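Side-chain contacts in designed helical repeat protein (Synthetic construct, PDB 5CWD), which is a computationally designed helical repeat protein, probably made to explore repeat architectures rather than to carry out a biological task: residues Ser9-Ala14 with Lys32-Val37; Val26-Ala31 with Cys76-Lys81; Ala48-Cys53 with Thr87-Arg92. All coordinates share one frame; numbering follows the deposited sequence.

Contact 1: Ser9-Ala14 with Lys32-Val37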
ATOM      1  N   SER A   9     -10.431 -11.598   4.063  1.00 59.09           N
ATOM      2  CA  SER A   9     -11.407 -10.664   4.602  1.00 57.02           C
ATOM      3  C   SER A   9     -10.943 -10.120   5.949  1.00 56.00           C
ATOM      4  O   SER A   9     -10.958  -8.910   6.184  1.00 58.30           O
ATOM      5  CB  SER A   9     -12.764 -11.346   4.750  1.00 59.51           C
ATOM      6  OG  SER A   9     -13.726 -10.445   5.271  1.00 62.61           O
ATOM      7  N   THR A  10     -10.513 -11.025   6.819  1.00 55.93           N
ATOM      8  CA  THR A  10     -10.056 -10.662   8.151  1.00 54.99           C
ATOM      9  C   THR A  10      -8.851  -9.741   8.072  1.00 54.95           C
ATOM     10  O   THR A  10      -8.753  -8.774   8.821  1.00 55.86           O
ATOM     11  CB  THR A  10      -9.678 -11.903   8.980  1.00 58.21           C
ATOM     12  OG1 THR A  10     -10.770 -12.830   8.988  1.00 61.29           O
ATOM     13  CG2 THR A  10      -9.342 -11.512  10.413  1.00 61.13           C
ATOM     14  N   CYS A  11      -7.930 -10.053   7.168  1.00 56.29           N
ATOM     15  CA  CYS A  11      -6.728  -9.247   7.010  1.00 55.07           C
ATOM     16  C   CYS A  11      -7.056  -7.850   6.498  1.00 55.13           C
ATOM     17  O   CYS A  11      -6.494  -6.862   6.975  1.00 57.25           O
ATOM     18  CB  CYS A  11      -5.746  -9.937   6.066  1.00 55.59           C
ATOM     19  SG  CYS A  11      -5.000 -11.424   6.773  1.00 58.34           S
ATOM     20  N   GLU A  12      -7.965  -7.762   5.532  1.00 53.86           N
ATOM     21  CA  GLU A  12      -8.367  -6.457   5.009  1.00 56.13           C
ATOM     22  C   GLU A  12      -9.103  -5.630   6.064  1.00 54.54           C
ATOM     23  O   GLU A  12      -8.783  -4.456   6.287  1.00 54.38           O
ATOM     24  CB  GLU A  12      -9.248  -6.624   3.771  1.00 55.77           C
ATOM     25  CG  GLU A  12      -9.789  -5.297   3.235  1.00 54.47           C
ATOM     26  CD  GLU A  12      -9.741  -5.178   1.719  1.00 58.15           C
ATOM     27  OE1 GLU A  12      -9.299  -6.130   1.040  1.00 57.52           O
ATOM     28  OE2 GLU A  12     -10.144  -4.113   1.205  1.00 59.89           O
ATOM     29  N   LYS A  13     -10.092  -6.244   6.704  1.00 53.09           N
ATOM     30  CA  LYS A  13     -10.831  -5.591   7.773  1.00 51.42           C
ATOM     31  C   LYS A  13      -9.876  -5.134   8.870  1.00 54.82           C
ATOM     32  O   LYS A  13      -9.956  -4.004   9.354  1.00 59.50           O
ATOM     33  CB  LYS A  13     -11.883  -6.540   8.342  1.00 53.83           C
ATOM     34  CG  LYS A  13     -12.772  -5.936   9.415  1.00 57.71           C
ATOM     35  CD  LYS A  13     -13.712  -6.985   9.985  1.00 59.58           C
ATOM     36  CE  LYS A  13     -14.550  -6.431  11.123  1.00 65.87           C
ATOM     37  NZ  LYS A  13     -15.420  -7.479  11.725  1.00 71.56           N
ATOM     38  N   ALA A  14      -8.966  -6.022   9.248  1.00 54.04           N
ATOM     39  CA  ALA A  14      -7.965  -5.717  10.259  1.00 55.62           C
ATOM     40  C   ALA A  14      -7.090  -4.555   9.808  1.00 56.89           C
ATOM     41  O   ALA A  14      -6.770  -3.665  10.598  1.00 59.72           O
ATOM     42  CB  ALA A  14      -7.115  -6.945  10.548  1.00 56.45           C
ATOM     43  N   LYS A  32      -1.435  -9.480  14.219  1.00 62.07           N
ATOM     44  CA  LYS A  32      -1.400 -10.774  14.892  1.00 61.51           C
ATOM     45  C   LYS A  32      -2.680 -11.568  14.626  1.00 61.33           C
ATOM     46  O   LYS A  32      -2.628 -12.766  14.345  1.00 62.62           O
ATOM     47  CB  LYS A  32      -1.194 -10.592  16.398  1.00 65.76           C
ATOM     48  CG  LYS A  32       0.202 -10.109  16.780  1.00 71.00           C
ATOM     49  CD  LYS A  32       0.347  -9.933  18.287  1.00 73.99           C
ATOM     50  CE  LYS A  32       1.742  -9.447  18.654  1.00 77.70           C
ATOM     51  NZ  LYS A  32       1.934  -9.334  20.127  1.00 81.73           N
ATOM     52  N   ASP A  33      -3.824 -10.897  14.708  1.00 60.84           N
ATOM     53  CA  ASP A  33      -5.099 -11.549  14.426  1.00 60.69           C
ATOM     54  C   ASP A  33      -5.149 -12.028  12.979  1.00 59.67           C
ATOM     55  O   ASP A  33      -5.523 -13.176  12.707  1.00 61.91           O
ATOM     56  CB  ASP A  33      -6.267 -10.602  14.712  1.00 65.44           C
ATOM     57  CG  ASP A  33      -6.525 -10.420  16.198  1.00 68.69           C
ATOM     58  OD1 ASP A  33      -6.943 -11.397  16.853  1.00 69.38           O
ATOM     59  OD2 ASP A  33      -6.323  -9.299  16.710  1.00 69.21           O
ATOM     60  N   CYS A  34      -4.772 -11.147  12.056  1.00 58.67           N
ATOM     61  CA  CYS A  34      -4.722 -11.495  10.638  1.00 58.64           C
ATOM     62  C   CYS A  34      -3.891 -12.757  10.410  1.00 57.68           C
ATOM     63  O   CYS A  34      -4.330 -13.690   9.731  1.00 57.69           O
ATOM     64  CB  CYS A  34      -4.148 -10.335   9.823  1.00 58.12           C
ATOM     65  SG  CYS A  34      -3.650 -10.774   8.144  1.00 54.64           S
ATOM     66  N   LEU A  35      -2.697 -12.787  10.991  1.00 57.94           N
ATOM     67  CA  LEU A  35      -1.823 -13.945  10.854  1.00 57.58           C
ATOM     68  C   LEU A  35      -2.423 -15.185  11.512  1.00 60.44           C
ATOM     69  O   LEU A  35      -2.348 -16.280  10.955  1.00 60.04           O
ATOM     70  CB  LEU A  35      -0.446 -13.659  11.455  1.00 58.09           C
ATOM     71  CG  LEU A  35       0.388 -12.539  10.828  1.00 56.10           C
ATOM     72  CD1 LEU A  35       1.840 -12.694  11.240  1.00 57.56           C
ATOM     73  CD2 LEU A  35       0.264 -12.507   9.314  1.00 56.42           C
ATOM     74  N   GLU A  36      -3.008 -15.019  12.695  1.00 60.47           N
ATOM     75  CA  GLU A  36      -3.642 -16.143  13.378  1.00 58.75           C
ATOM     76  C   GLU A  36      -4.721 -16.771  12.503  1.00 58.87           C
ATOM     77  O   GLU A  36      -4.713 -17.979  12.270  1.00 59.91           O
ATOM     78  CB  GLU A  36      -4.245 -15.703  14.712  1.00 61.74           C
ATOM     79  CG  GLU A  36      -5.028 -16.805  15.417  1.00 64.14           C
ATOM     80  CD  GLU A  36      -5.524 -16.394  16.790  1.00 69.03           C
ATOM     81  OE1 GLU A  36      -5.122 -15.316  17.276  1.00 69.11           O
ATOM     82  OE2 GLU A  36      -6.319 -17.156  17.382  1.00 69.69           O
ATOM     83  N   VAL A  37      -5.649 -15.952  12.015  1.00 60.77           N
ATOM     84  CA  VAL A  37      -6.712 -16.462  11.153  1.00 58.18           C
ATOM     85  C   VAL A  37      -6.120 -17.025   9.865  1.00 58.48           C
ATOM     86  O   VAL A  37      -6.608 -18.028   9.343  1.00 59.13           O
ATOM     87  CB  VAL A  37      -7.749 -15.371  10.820  1.00 59.35           C
ATOM     88  CG1 VAL A  37      -8.766 -15.868   9.792  1.00 59.02           C
ATOM     89  CG2 VAL A  37      -8.461 -14.931  12.088  1.00 61.54           C
TER

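Contact 2: Val26-Ala31 with Cys76-Lys81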
ATOM      1  N   VAL A  26      -2.823  -1.342  18.467  1.00 77.61           N
ATOM      2  CA  VAL A  26      -4.011  -1.775  17.749  1.00 76.96           C
ATOM      3  C   VAL A  26      -3.610  -2.430  16.430  1.00 72.79           C
ATOM      4  O   VAL A  26      -4.113  -3.498  16.077  1.00 69.58           O
ATOM      5  CB  VAL A  26      -4.963  -0.591  17.478  1.00 74.17           C
ATOM      6  CG1 VAL A  26      -6.197  -1.050  16.709  1.00 73.52           C
ATOM      7  CG2 VAL A  26      -5.368   0.071  18.788  1.00 74.50           C
ATOM      8  N   ALA A  27      -2.695  -1.785  15.712  1.00 71.77           N
ATOM      9  CA  ALA A  27      -2.224  -2.293  14.432  1.00 69.63           C
ATOM     10  C   ALA A  27      -1.491  -3.619  14.612  1.00 68.29           C
ATOM     11  O   ALA A  27      -1.703  -4.565  13.852  1.00 67.40           O
ATOM     12  CB  ALA A  27      -1.321  -1.272  13.757  1.00 68.12           C
ATOM     13  N   LYS A  28      -0.627  -3.681  15.620  1.00 69.70           N
ATOM     14  CA  LYS A  28       0.100  -4.910  15.927  1.00 68.95           C
ATOM     15  C   LYS A  28      -0.877  -6.038  16.226  1.00 68.66           C
ATOM     16  O   LYS A  28      -0.756  -7.140  15.683  1.00 68.40           O
ATOM     17  CB  LYS A  28       1.042  -4.702  17.114  1.00 72.17           C
ATOM     18  CG  LYS A  28       2.085  -3.614  16.897  1.00 75.00           C
ATOM     19  CD  LYS A  28       2.887  -3.338  18.163  1.00 76.18           C
ATOM     20  CE  LYS A  28       3.770  -2.107  18.009  1.00 77.31           C
ATOM     21  NZ  LYS A  28       4.385  -1.690  19.301  1.00 76.82           N
ATOM     22  N   GLN A  29      -1.847  -5.754  17.092  1.00 70.92           N
ATOM     23  CA  GLN A  29      -2.882  -6.725  17.427  1.00 68.79           C
ATOM     24  C   GLN A  29      -3.620  -7.177  16.171  1.00 66.21           C
ATOM     25  O   GLN A  29      -3.819  -8.372  15.950  1.00 66.31           O
ATOM     26  CB  GLN A  29      -3.867  -6.129  18.438  1.00 70.89           C
ATOM     27  CG  GLN A  29      -5.008  -7.058  18.836  1.00 70.85           C
ATOM     28  CD  GLN A  29      -4.523  -8.357  19.453  1.00 71.59           C
ATOM     29  OE1 GLN A  29      -3.415  -8.429  19.986  1.00 75.65           O
ATOM     30  NE2 GLN A  29      -5.352  -9.393  19.384  1.00 67.12           N
ATOM     31  N   ALA A  30      -4.013  -6.208  15.349  1.00 65.67           N
ATOM     32  CA  ALA A  30      -4.711  -6.486  14.099  1.00 63.01           C
ATOM     33  C   ALA A  30      -3.893  -7.424  13.216  1.00 60.93           C
ATOM     34  O   ALA A  30      -4.418  -8.394  12.663  1.00 61.27           O
ATOM     35  CB  ALA A  30      -5.006  -5.186  13.365  1.00 62.86           C
ATOM     36  N   ALA A  31      -2.603  -7.129  13.095  1.00 62.42           N
ATOM     37  CA  ALA A  31      -1.690  -7.974  12.335  1.00 60.15           C
ATOM     38  C   ALA A  31      -1.653  -9.386  12.910  1.00 61.41           C
ATOM     39  O   ALA A  31      -1.818 -10.369  12.181  1.00 61.78           O
ATOM     40  CB  ALA A  31      -0.298  -7.372  12.327  1.00 59.59           C
ATOM     41  N   CYS A  76       1.587  -2.181   7.782  1.00 54.06           N
ATOM     42  CA  CYS A  76       2.039  -3.090   6.739  1.00 53.18           C
ATOM     43  C   CYS A  76       3.387  -3.686   7.110  1.00 55.38           C
ATOM     44  O   CYS A  76       3.575  -4.909   7.085  1.00 56.86           O
ATOM     45  CB  CYS A  76       2.140  -2.366   5.400  1.00 53.30           C
ATOM     46  SG  CYS A  76       3.016  -3.305   4.129  1.00 51.79           S
ATOM     47  N   LEU A  77       4.326  -2.817   7.468  1.00 54.20           N
ATOM     48  CA  LEU A  77       5.647  -3.284   7.863  1.00 53.61           C
ATOM     49  C   LEU A  77       5.573  -4.113   9.145  1.00 54.34           C
ATOM     50  O   LEU A  77       6.401  -4.997   9.368  1.00 54.97           O
ATOM     51  CB  LEU A  77       6.598  -2.105   8.044  1.00 51.13           C
ATOM     52  CG  LEU A  77       6.800  -1.256   6.789  1.00 52.59           C
ATOM     53  CD1 LEU A  77       7.679  -0.052   7.092  1.00 57.47           C
ATOM     54  CD2 LEU A  77       7.394  -2.084   5.655  1.00 52.07           C
ATOM     55  N   GLU A  78       4.573  -3.838   9.976  1.00 54.61           N
ATOM     56  CA  GLU A  78       4.403  -4.573  11.225  1.00 58.55           C
ATOM     57  C   GLU A  78       3.994  -6.010  10.944  1.00 58.08           C
ATOM     58  O   GLU A  78       4.646  -6.948  11.403  1.00 58.70           O
ATOM     59  CB  GLU A  78       3.361  -3.904  12.125  1.00 59.73           C
ATOM     60  CG  GLU A  78       3.923  -3.399  13.442  1.00 62.53           C
ATOM     61  CD  GLU A  78       4.447  -4.521  14.318  1.00 65.00           C
ATOM     62  OE1 GLU A  78       3.924  -5.652  14.220  1.00 60.99           O
ATOM     63  OE2 GLU A  78       5.384  -4.270  15.105  1.00 68.10           O
ATOM     64  N   VAL A  79       2.910  -6.179  10.193  1.00 56.94           N
ATOM     65  CA  VAL A  79       2.453  -7.517   9.841  1.00 55.00           C
ATOM     66  C   VAL A  79       3.517  -8.216   9.002  1.00 54.14           C
ATOM     67  O   VAL A  79       3.691  -9.429   9.105  1.00 55.08           O
ATOM     68  CB  VAL A  79       1.109  -7.489   9.077  1.00 53.95           C
ATOM     69  CG1 VAL A  79       1.246  -6.752   7.759  1.00 56.04           C
ATOM     70  CG2 VAL A  79       0.592  -8.902   8.850  1.00 53.84           C
ATOM     71  N   ALA A  80       4.226  -7.454   8.175  1.00 54.45           N
ATOM     72  CA  ALA A  80       5.351  -8.008   7.429  1.00 54.12           C
ATOM     73  C   ALA A  80       6.401  -8.579   8.381  1.00 55.84           C
ATOM     74  O   ALA A  80       6.834  -9.720   8.223  1.00 55.27           O
ATOM     75  CB  ALA A  80       5.969  -6.952   6.533  1.00 54.20           C
ATOM     76  N   LYS A  81       6.807  -7.785   9.369  1.00 58.94           N
ATOM     77  CA  LYS A  81       7.760  -8.250  10.374  1.00 57.47           C
ATOM     78  C   LYS A  81       7.169  -9.403  11.172  1.00 56.77           C
ATOM     79  O   LYS A  81       7.888 -10.290  11.625  1.00 58.33           O
ATOM     80  CB  LYS A  81       8.158  -7.115  11.320  1.00 59.98           C
ATOM     81  CG  LYS A  81       9.647  -6.806  11.320  1.00 65.02           C
ATOM     82  CD  LYS A  81      10.000  -5.735  12.343  1.00 68.24           C
ATOM     83  CE  LYS A  81      11.500  -5.473  12.379  1.00 70.07           C
ATOM     84  NZ  LYS A  81      11.847  -4.306  13.237  1.00 73.22           N
TER

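Contact 3: Ala48-Cys53 with Thr87-Arg92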
ATOM      1  N   ALA A  48      -0.894 -13.577   3.393  1.00 50.51           N
ATOM      2  CA  ALA A  48      -1.747 -12.879   4.343  1.00 51.42           C
ATOM      3  C   ALA A  48      -1.257 -11.449   4.540  1.00 52.55           C
ATOM      4  O   ALA A  48      -2.006 -10.487   4.352  1.00 54.76           O
ATOM      5  CB  ALA A  48      -1.775 -13.614   5.665  1.00 52.52           C
ATOM      6  N   ALA A  49       0.012 -11.323   4.911  1.00 53.69           N
ATOM      7  CA  ALA A  49       0.632 -10.022   5.123  1.00 51.95           C
ATOM      8  C   ALA A  49       0.584  -9.180   3.852  1.00 52.11           C
ATOM      9  O   ALA A  49       0.420  -7.962   3.913  1.00 54.27           O
ATOM     10  CB  ALA A  49       2.064 -10.195   5.590  1.00 52.03           C
ATOM     11  N   ARG A  50       0.733  -9.834   2.705  0.58 52.90           N
ATOM     12  CA  ARG A  50       0.648  -9.150   1.419  0.58 52.32           C
ATOM     13  C   ARG A  50      -0.729  -8.521   1.251  0.58 52.78           C
ATOM     14  O   ARG A  50      -0.852  -7.315   1.025  0.58 53.55           O
ATOM     15  CB  ARG A  50       0.934 -10.122   0.269  0.58 52.50           C
ATOM     16  CG  ARG A  50       0.720  -9.536  -1.123  0.58 53.27           C
ATOM     17  CD  ARG A  50       0.823 -10.606  -2.194  0.58 53.55           C
ATOM     18  NE  ARG A  50       2.155 -11.195  -2.248  0.58 52.32           N
ATOM     19  CZ  ARG A  50       3.190 -10.650  -2.877  0.58 53.11           C
ATOM     20  NH1 ARG A  50       3.059  -9.491  -3.509  0.58 53.06           N
ATOM     21  NH2 ARG A  50       4.364 -11.264  -2.871  0.58 55.59           N
ATOM     22  N   SER A  51      -1.762  -9.350   1.361  1.00 52.38           N
ATOM     23  CA  SER A  51      -3.138  -8.881   1.231  1.00 53.74           C
ATOM     24  C   SER A  51      -3.433  -7.801   2.273  1.00 53.11           C
ATOM     25  O   SER A  51      -4.163  -6.841   2.005  1.00 52.70           O
ATOM     26  CB  SER A  51      -4.117 -10.050   1.377  1.00 55.63           C
ATOM     27  OG  SER A  51      -5.428  -9.676   0.992  1.00 60.11           O
ATOM     28  N   PHE A  52      -2.848  -7.963   3.458  1.00 53.39           N
ATOM     29  CA  PHE A  52      -2.966  -6.966   4.517  1.00 52.55           C
ATOM     30  C   PHE A  52      -2.367  -5.631   4.081  1.00 53.71           C
ATOM     31  O   PHE A  52      -2.993  -4.583   4.236  1.00 53.62           O
ATOM     32  CB  PHE A  52      -2.273  -7.455   5.791  1.00 54.08           C
ATOM     33  CG  PHE A  52      -2.560  -6.613   7.005  1.00 55.50           C
ATOM     34  CD1 PHE A  52      -1.892  -5.417   7.212  1.00 53.84           C
ATOM     35  CD2 PHE A  52      -3.489  -7.024   7.946  1.00 55.57           C
ATOM     36  CE1 PHE A  52      -2.150  -4.647   8.325  1.00 52.52           C
ATOM     37  CE2 PHE A  52      -3.750  -6.255   9.062  1.00 55.17           C
ATOM     38  CZ  PHE A  52      -3.077  -5.068   9.252  1.00 54.04           C
ATOM     39  N   CYS A  53      -1.150  -5.676   3.543  1.00 52.67           N
ATOM     40  CA  CYS A  53      -0.467  -4.467   3.092  1.00 49.77           C
ATOM     41  C   CYS A  53      -1.209  -3.792   1.949  1.00 50.35           C
ATOM     42  O   CYS A  53      -1.362  -2.569   1.936  1.00 50.71           O
ATOM     43  CB  CYS A  53       0.958  -4.790   2.655  1.00 49.17           C
ATOM     44  SG  CYS A  53       2.080  -5.102   4.025  1.00 55.18           S
ATOM     45  N   THR A  87      10.693  -6.935   3.883  1.00 53.35           N
ATOM     46  CA  THR A  87      10.131  -5.592   3.948  1.00 50.64           C
ATOM     47  C   THR A  87      10.074  -4.928   2.577  1.00 51.03           C
ATOM     48  O   THR A  87       9.156  -4.162   2.290  1.00 55.23           O
ATOM     49  CB  THR A  87      10.944  -4.713   4.897  1.00 51.47           C
ATOM     50  OG1 THR A  87      12.334  -4.811   4.561  1.00 56.20           O
ATOM     51  CG2 THR A  87      10.746  -5.170   6.329  1.00 47.65           C
ATOM     52  N   LYS A  88      11.062  -5.217   1.739  1.00 48.98           N
ATOM     53  CA  LYS A  88      11.093  -4.704   0.375  1.00 47.36           C
ATOM     54  C   LYS A  88       9.841  -5.149  -0.380  1.00 49.27           C
ATOM     55  O   LYS A  88       9.183  -4.353  -1.058  1.00 52.11           O
ATOM     56  CB  LYS A  88      12.354  -5.197  -0.335  1.00 52.21           C
ATOM     57  CG  LYS A  88      13.050  -4.164  -1.193  1.00 53.58           C
ATOM     58  CD  LYS A  88      14.423  -4.666  -1.614  1.00 55.31           C
ATOM     59  CE  LYS A  88      15.090  -3.719  -2.592  1.00 59.19           C
ATOM     60  NZ  LYS A  88      14.356  -3.652  -3.883  1.00 62.81           N
ATOM     61  N   GLU A  89       9.523  -6.433  -0.242  1.00 52.69           N
ATOM     62  CA  GLU A  89       8.318  -7.016  -0.823  1.00 53.62           C
ATOM     63  C   GLU A  89       7.078  -6.270  -0.351  1.00 54.74           C
ATOM     64  O   GLU A  89       6.277  -5.780  -1.160  1.00 56.00           O
ATOM     65  CB  GLU A  89       8.218  -8.497  -0.440  1.00 53.64           C
ATOM     66  CG  GLU A  89       6.977  -9.225  -0.951  1.00 60.50           C
ATOM     67  CD  GLU A  89       7.091  -9.646  -2.406  1.00 62.59           C
ATOM     68  OE1 GLU A  89       7.572  -8.838  -3.230  1.00 64.57           O
ATOM     69  OE2 GLU A  89       6.699 -10.790  -2.726  1.00 57.37           O
ATOM     70  N   ALA A  90       6.932  -6.205   0.969  1.00 53.41           N
ATOM     71  CA  ALA A  90       5.828  -5.503   1.605  1.00 48.90           C
ATOM     72  C   ALA A  90       5.670  -4.115   1.017  1.00 48.06           C
ATOM     73  O   ALA A  90       4.598  -3.746   0.539  1.00 53.45           O
ATOM     74  CB  ALA A  90       6.058  -5.417   3.101  1.00 49.70           C
ATOM     75  N   ALA A  91       6.756  -3.357   1.037  1.00 46.96           N
ATOM     76  CA  ALA A  91       6.739  -1.983   0.570  1.00 46.61           C
ATOM     77  C   ALA A  91       6.353  -1.897  -0.899  1.00 47.47           C
ATOM     78  O   ALA A  91       5.574  -1.025  -1.289  1.00 49.30           O
ATOM     79  CB  ALA A  91       8.087  -1.344   0.797  1.00 48.94           C
ATOM     80  N   ARG A  92       6.900  -2.794  -1.714  1.00 49.28           N
ATOM     81  CA  ARG A  92       6.563  -2.821  -3.134  1.00 49.92           C
ATOM     82  C   ARG A  92       5.071  -3.063  -3.339  1.00 49.88           C
ATOM     83  O   ARG A  92       4.409  -2.326  -4.078  1.00 51.72           O
ATOM     84  CB  ARG A  92       7.365  -3.897  -3.862  1.00 52.94           C
ATOM     85  CG  ARG A  92       7.166  -3.895  -5.375  1.00 57.59           C
ATOM     86  CD  ARG A  92       7.918  -5.034  -6.046  1.00 61.32           C
ATOM     87  NE  ARG A  92       9.336  -5.032  -5.697  1.00 66.46           N
ATOM     88  CZ  ARG A  92      10.221  -4.154  -6.159  1.00 66.03           C
ATOM     89  NH1 ARG A  92       9.838  -3.190  -6.988  1.00 61.39           N
ATOM     90  NH2 ARG A  92      11.491  -4.236  -5.785  1.00 65.67           N
TER

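Contact 1: Ser9-Ala14 with Lys32-Val37
The disulfide between Cys11 and Cys34 joins neighbouring helices of an alpha-helical hairpin, the building element of this helical repeat protein: helix 4-20 and helix 24-40 follow each other in the chain and run antiparallel. Cys11 SG lies 2.0 Å from Cys34 SG, and the CB-SG-SG-CB torsion of 83° is near the 90° usual for disulfides. The CA atoms of Cys11 and Cys34 are 4.7 Å apart, the closest pair of CA atoms between 9-14 and 32-37. The two cysteines reach the bond differently: SG of Cys11 stands beside its own backbone N, whereas SG of Cys34 swings anti to its N (chi1 165°). On the more open flank Thr10 and Val37 meet tip to tip. Methyl CG2 of Thr10 packs on Val37 CG2 at 3.9 Å, and Thr10 OG1 comes within 3.7 Å of Val37 CG1. That hydroxyl has its polar partner within its own helix, a hydrogen bond to Asp6 O, so toward Val37 it offers only van der Waals contact. Helix 45-63 covers the disulfide through Phe52, which touches both Cys11 and Cys34, while Leu35 packs on Val79, Gln82 and Ala83 of helix 66-83.

Contact 2: Val26-Ala31 with Cys76-Lys81
Ala31 and Val79 bring the backbones of 26-31 and 76-81 together, their CA atoms 4.9 Å apart; one turn back along the first helix, the CA atoms of Lys28 and Glu78 are 6.4 Å apart. Helix 24-40 packs directly on helix 66-83, the next helix but one along the chain, in this helical repeat fold. The lone methyl of Ala31 permits the closeness. Its CB lies against Val79 CB, 3.5 Å away, and Val79 CG2, turned anti to its backbone N, flanks the same Ala31 CB at 3.9 Å. On the more open flank Lys28 and Glu78 cross obliquely, apolar stem against carboxylate. The bend of Glu78 at chi2 (-64°) presents the face of the carboxylate to the lysine. With an alanine at Glu78 the carboxylate is gone, and the Lys28 methylenes would probably lose their cover on this side, leaving the lysine stem freer to turn. The charges themselves do not meet: Lys28 NZ stays 5.0 Å from Glu78 OE2 and instead forms a salt bridge with Glu25 on its own helix. Lys28 CG sits almost squarely above the carboxylate, 3.6 Å from Glu78 CD and 3.8 Å from each of the oxygens, OE1 and OE2.

Contact 3: Ala48-Cys53 with Thr87-Arg92
Arg50 and Glu89 form a salt bridge on the solvent-facing side of a helix-helix contact in the repeat stack, where helix 45-63 meets the first turn of helix 87-105; Cys53 and Ala90 fill the buried side. The donor is Arg50 NH2 and the acceptor Glu89 OE2. The modelled separation is too short to be taken literally, and Arg50 has a second conformer, so the pairing of charges is plausible, while its length and angle are doubtful. In the given conformer OE2 lies at the edge of the guanidinium, near its plane, and only this oxygen approaches NH2, with the guanidinium and carboxylate planes 78° apart. Glu89 OE1 stays 4.0 Å from Arg50 NH2, so the forked, two-bond arrangement of coplanar groups is absent from this model. Both chains leave their helices with CG anti to the backbone N and then bend, Arg50 at chi3 (-63°) and Glu89 at chi2, which brings the charged ends together. Glu89 lies near the start of its helix, where a negative charge is likely to be favoured by the helix dipole as well as by the arginine.

Helical backbone bonds pair the amides of Phe52, Cys53, Ala91 and Arg92 with the carbonyls of Ala48, Ala49, Thr87 and Lys88: Cys53 N donates to Ala49 O at 2.8 Å, and Arg92 N donates to Lys88 O at 2.8 Å. Ala90 O accepts from Ser93 OG. Two polar side chains of 87-92 are engaged elsewhere, Thr87 OG1 with Ala125 O and Lys88 NZ in a salt bridge with Glu131. On the buried side the contact is apolar: the sulfur of Cys53, already bonded to Cys76, rests against the methyl of Ala90, with Cys53 SG and Ala90 CB 4.1 Å apart.

The three contacts form one continuous patch of helix packing, with centres 10 Å apart for contacts 1 and 2, 11 Å for contacts 2 and 3, and 13 Å for contacts 1 and 3. Helix 24-40 serves both contact 1 and contact 2, and the two meet where Leu35 CD2 of 32-37 lies 3.6 Å from Val79 CG2 of 76-81. Contact 3 is tied to contact 2 covalently, through the disulfide of Cys53 with Cys76. Phe52, on segment 48-53, bridges toward contacts 1 and 2: its CE2 packs 3.7 Å from Ala14 CB, and its CD1 lies 3.5 Å from Val79 CG1. Contact 1 joins consecutive helices, while contacts 2 and 3 each join a helix to the next but one.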